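PDB 6BS3: putative ATPase Rv3679, which hydrolyses ATP as one of the two subunits of the BagAB complex, whose ATPase activity is required for resistance to nitric oxide and elevated glycerol. Local coordinates for residues Glu257-Leu269 / Ala279-His291. Residues are numbered along the deposited sequence; the frame is centred on the assembly and turned at random.
Sequences EGEVDADSVRAGL and ADFAGLLTETIQH
Leu285 O on helix 279-291 is gripped by two donors, Ile289 N of the helical bond and the hydroxyl Thr288 OG1 at 2.9 Å, and both donor residues also touch Val260 of the incoming loop. Thr288 OG1 lies between the backbone N and the carbonyl carbon (chi1 71°), which lets it bond back to its own helix while Val260 CG2 rests 3.8 Å from Thr288 OG1. Threonine suits the place because its hydroxyl is satisfied locally and can border an apolar side chain. The same methyl, Val260 CG2, packs 3.6 Å from Ile289 CG1, while Val260 CG1 slides past Leu285 CD2. Gly258, just past the preceding helix, has the positive phi of a Schellman motif, which glycine adopts readily, and Ile289 CD1 lies against its backbone.

Asp261 is the N-cap of helix 262-269: its OD2 accepts from Ser264 N at 2.9 Å, from above the carboxylate plane, an acceptor suited to the bare amides of a first turn. This helix receives Phe281 as a knob among Ala262, Val265, Arg266 and Leu269. Leu269 CD1 meets the ring edge, 3.7 Å from Phe281 CE1. Ala262 CB sits 3.2 Å from Phe281 CE2, a tight fit that its small methyl allows. The exposed Arg266 packs its chain on the ring and lays its guanidinium over one face, tilted 31°, in an off-centre cation-pi contact with Arg266 CZ 4.0 Å from the Phe281 centroid. Leu285 CG lies 4.2 Å above the opposite face of the Phe281 ring, toward its rim. Leu276 of the connecting loop touches Leu269 and Leu284, and Glu287 hydrogen-bonds to the neighbouring chain.

No hydrogen bond crosses between the segments; shape and the cation-pi contact join these consecutive helices, crossing at 115°, away from the nucleotide site.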
# COMPACT_ATOMS: atom_id res chain seq x y z
N GLU A 257 11.63 28.81 -5.82
CA GLU A 257 12.85 29.07 -6.59
C GLU A 257 14.04 29.50 -5.71
O GLU A 257 15.18 29.53 -6.20
CB GLU A 257 12.60 30.10 -7.72
CG GLU A 257 11.89 29.52 -8.94
CD GLU A 257 12.61 28.40 -9.66
OE1 GLU A 257 13.62 28.68 -10.34
OE2 GLU A 257 12.15 27.24 -9.55
N GLY A 258 13.77 29.81 -4.44
CA GLY A 258 14.75 30.23 -3.45
C GLY A 258 14.71 31.71 -3.12
O GLY A 258 15.64 32.23 -2.49
N GLU A 259 13.64 32.41 -3.54
CA GLU A 259 13.46 33.85 -3.34
C GLU A 259 12.35 34.14 -2.33
O GLU A 259 11.17 33.93 -2.63
CB GLU A 259 13.19 34.55 -4.69
CG GLU A 259 14.34 34.45 -5.68
CD GLU A 259 14.10 35.07 -7.05
OE1 GLU A 259 13.05 34.78 -7.66
OE2 GLU A 259 14.98 35.83 -7.51
N VAL A 260 12.78 34.45 -1.11
CA VAL A 260 11.89 34.94 -0.02
C VAL A 260 12.56 36.26 0.35
O VAL A 260 13.72 36.20 0.82
CB VAL A 260 11.86 33.96 1.17
CG1 VAL A 260 10.72 34.27 2.12
CG2 VAL A 260 11.79 32.51 0.70
N ASP A 261 11.90 37.39 0.15
CA ASP A 261 12.63 38.64 0.46
C ASP A 261 12.88 38.66 1.96
O ASP A 261 11.88 38.61 2.72
CB ASP A 261 11.86 39.88 -0.02
CG ASP A 261 12.59 41.18 0.25
OD1 ASP A 261 13.67 41.38 -0.34
OD2 ASP A 261 12.08 41.99 1.05
N ALA A 262 14.14 38.73 2.39
CA ALA A 262 14.35 38.81 3.85
C ALA A 262 14.04 40.21 4.37
O ALA A 262 13.44 40.31 5.44
CB ALA A 262 15.77 38.45 4.16
N ASP A 263 14.43 41.26 3.65
CA ASP A 263 14.12 42.60 4.18
C ASP A 263 12.69 42.72 4.71
O ASP A 263 12.50 43.22 5.81
CB ASP A 263 14.45 43.70 3.16
CG ASP A 263 15.94 43.96 2.92
OD1 ASP A 263 16.72 43.89 3.90
OD2 ASP A 263 16.31 44.26 1.77
N SER A 264 11.69 42.22 3.94
CA SER A 264 10.27 42.23 4.34
C SER A 264 10.03 41.31 5.56
O SER A 264 9.27 41.68 6.46
CB SER A 264 9.38 41.81 3.18
OG SER A 264 8.00 41.89 3.50
N VAL A 265 10.70 40.13 5.59
CA VAL A 265 10.62 39.14 6.68
C VAL A 265 11.23 39.71 7.97
O VAL A 265 10.58 39.65 9.02
CB VAL A 265 11.23 37.75 6.29
CG1 VAL A 265 11.11 36.74 7.43
CG2 VAL A 265 10.58 37.19 5.03
N ARG A 266 12.44 40.31 7.88
CA ARG A 266 13.16 40.95 9.00
C ARG A 266 12.35 42.11 9.60
O ARG A 266 12.33 42.27 10.82
CB ARG A 266 14.54 41.44 8.55
CG ARG A 266 15.67 41.07 9.51
CD ARG A 266 16.99 41.74 9.17
NE ARG A 266 17.60 41.21 7.95
CZ ARG A 266 18.43 40.17 7.91
NH1 ARG A 266 18.76 39.53 9.03
NH2 ARG A 266 18.94 39.76 6.76
N ALA A 267 11.66 42.89 8.73
CA ALA A 267 10.81 44.02 9.11
C ALA A 267 9.57 43.56 9.89
O ALA A 267 9.28 44.11 10.95
CB ALA A 267 10.39 44.80 7.87
N GLY A 268 8.89 42.54 9.36
CA GLY A 268 7.71 41.95 9.99
C GLY A 268 8.01 41.23 11.29
O GLY A 268 7.12 41.07 12.13
N LEU A 269 9.28 40.79 11.46
CA LEU A 269 9.75 40.13 12.68
C LEU A 269 9.99 41.18 13.77
O LEU A 269 9.65 40.94 14.92
CB LEU A 269 11.03 39.30 12.43
CG LEU A 269 10.83 37.88 11.87
CD1 LEU A 269 12.07 37.42 11.11
CD2 LEU A 269 10.51 36.88 12.97
N ALA A 279 22.28 32.81 11.80
CA ALA A 279 22.14 31.36 11.59
C ALA A 279 20.68 30.89 11.74
O ALA A 279 20.29 29.90 11.10
CB ALA A 279 23.04 30.60 12.55
N ASP A 280 19.89 31.59 12.58
CA ASP A 280 18.48 31.28 12.82
C ASP A 280 17.59 31.94 11.78
O ASP A 280 16.59 31.34 11.38
CB ASP A 280 18.06 31.69 14.24
CG ASP A 280 18.63 30.79 15.32
OD1 ASP A 280 18.47 29.55 15.22
OD2 ASP A 280 19.24 31.33 16.28
N PHE A 281 17.95 33.16 11.33
CA PHE A 281 17.20 33.89 10.30
C PHE A 281 17.34 33.18 8.95
O PHE A 281 16.33 32.98 8.27
CB PHE A 281 17.61 35.37 10.22
CG PHE A 281 16.81 36.18 9.22
CD1 PHE A 281 15.52 36.60 9.51
CD2 PHE A 281 17.35 36.49 7.97
CE1 PHE A 281 14.78 37.32 8.57
CE2 PHE A 281 16.60 37.22 7.04
CZ PHE A 281 15.32 37.62 7.34
N ALA A 282 18.59 32.78 8.58
CA ALA A 282 18.87 32.04 7.35
C ALA A 282 18.13 30.69 7.35
O ALA A 282 17.55 30.31 6.33
CB ALA A 282 20.36 31.81 7.20
N GLY A 283 18.13 30.02 8.51
CA GLY A 283 17.48 28.74 8.74
C GLY A 283 15.97 28.80 8.58
O GLY A 283 15.37 27.89 8.01
N LEU A 284 15.36 29.91 9.08
CA LEU A 284 13.93 30.20 8.99
C LEU A 284 13.53 30.41 7.52
O LEU A 284 12.44 29.97 7.11
CB LEU A 284 13.61 31.44 9.85
CG LEU A 284 12.23 32.10 9.71
CD1 LEU A 284 11.18 31.39 10.53
CD2 LEU A 284 12.30 33.57 10.10
N LEU A 285 14.41 31.05 6.72
CA LEU A 285 14.18 31.29 5.29
C LEU A 285 14.16 29.99 4.47
O LEU A 285 13.23 29.79 3.69
CB LEU A 285 15.19 32.29 4.70
CG LEU A 285 15.11 33.76 5.15
CD1 LEU A 285 16.28 34.54 4.62
CD2 LEU A 285 13.83 34.44 4.68
N THR A 286 15.16 29.09 4.68
CA THR A 286 15.25 27.79 3.97
C THR A 286 14.10 26.85 4.37
O THR A 286 13.74 25.99 3.57
CB THR A 286 16.63 27.11 4.11
OG1 THR A 286 16.89 26.82 5.48
CG2 THR A 286 17.77 27.95 3.52
N GLU A 287 13.50 27.04 5.57
CA GLU A 287 12.35 26.29 6.06
C GLU A 287 11.12 26.60 5.22
O GLU A 287 10.32 25.70 4.96
CB GLU A 287 12.06 26.61 7.54
CG GLU A 287 12.89 25.81 8.53
CD GLU A 287 12.64 26.08 10.00
OE1 GLU A 287 11.69 26.83 10.33
OE2 GLU A 287 13.40 25.54 10.84
N THR A 288 10.96 27.87 4.80
CA THR A 288 9.83 28.30 3.98
C THR A 288 10.07 27.96 2.51
O THR A 288 9.10 27.69 1.79
CB THR A 288 9.46 29.78 4.22
OG1 THR A 288 10.45 30.63 3.66
CG2 THR A 288 9.25 30.11 5.69
N ILE A 289 11.35 27.97 2.06
CA ILE A 289 11.72 27.59 0.69
C ILE A 289 11.34 26.12 0.49
O ILE A 289 10.66 25.78 -0.48
CB ILE A 289 13.22 27.88 0.42
CG1 ILE A 289 13.48 29.40 0.25
CG2 ILE A 289 13.76 27.09 -0.79
CD1 ILE A 289 14.95 29.87 0.50
N GLN A 290 11.72 25.26 1.46
CA GLN A 290 11.46 23.83 1.48
C GLN A 290 9.97 23.52 1.54
O GLN A 290 9.53 22.59 0.88
CB GLN A 290 12.26 23.13 2.58
CG GLN A 290 13.74 22.98 2.20
CD GLN A 290 14.65 22.52 3.31
OE1 GLN A 290 14.23 21.86 4.26
NE2 GLN A 290 15.93 22.84 3.20
N HIS A 291 9.19 24.33 2.29
CA HIS A 291 7.74 24.18 2.37
C HIS A 291 7.12 24.50 1.00
O HIS A 291 6.35 23.70 0.48
CB HIS A 291 7.17 25.12 3.45
CG HIS A 291 5.68 25.22 3.43
ND1 HIS A 291 4.89 24.33 4.13
CD2 HIS A 291 4.89 26.07 2.75
CE1 HIS A 291 3.65 24.68 3.87
NE2 HIS A 291 3.60 25.73 3.04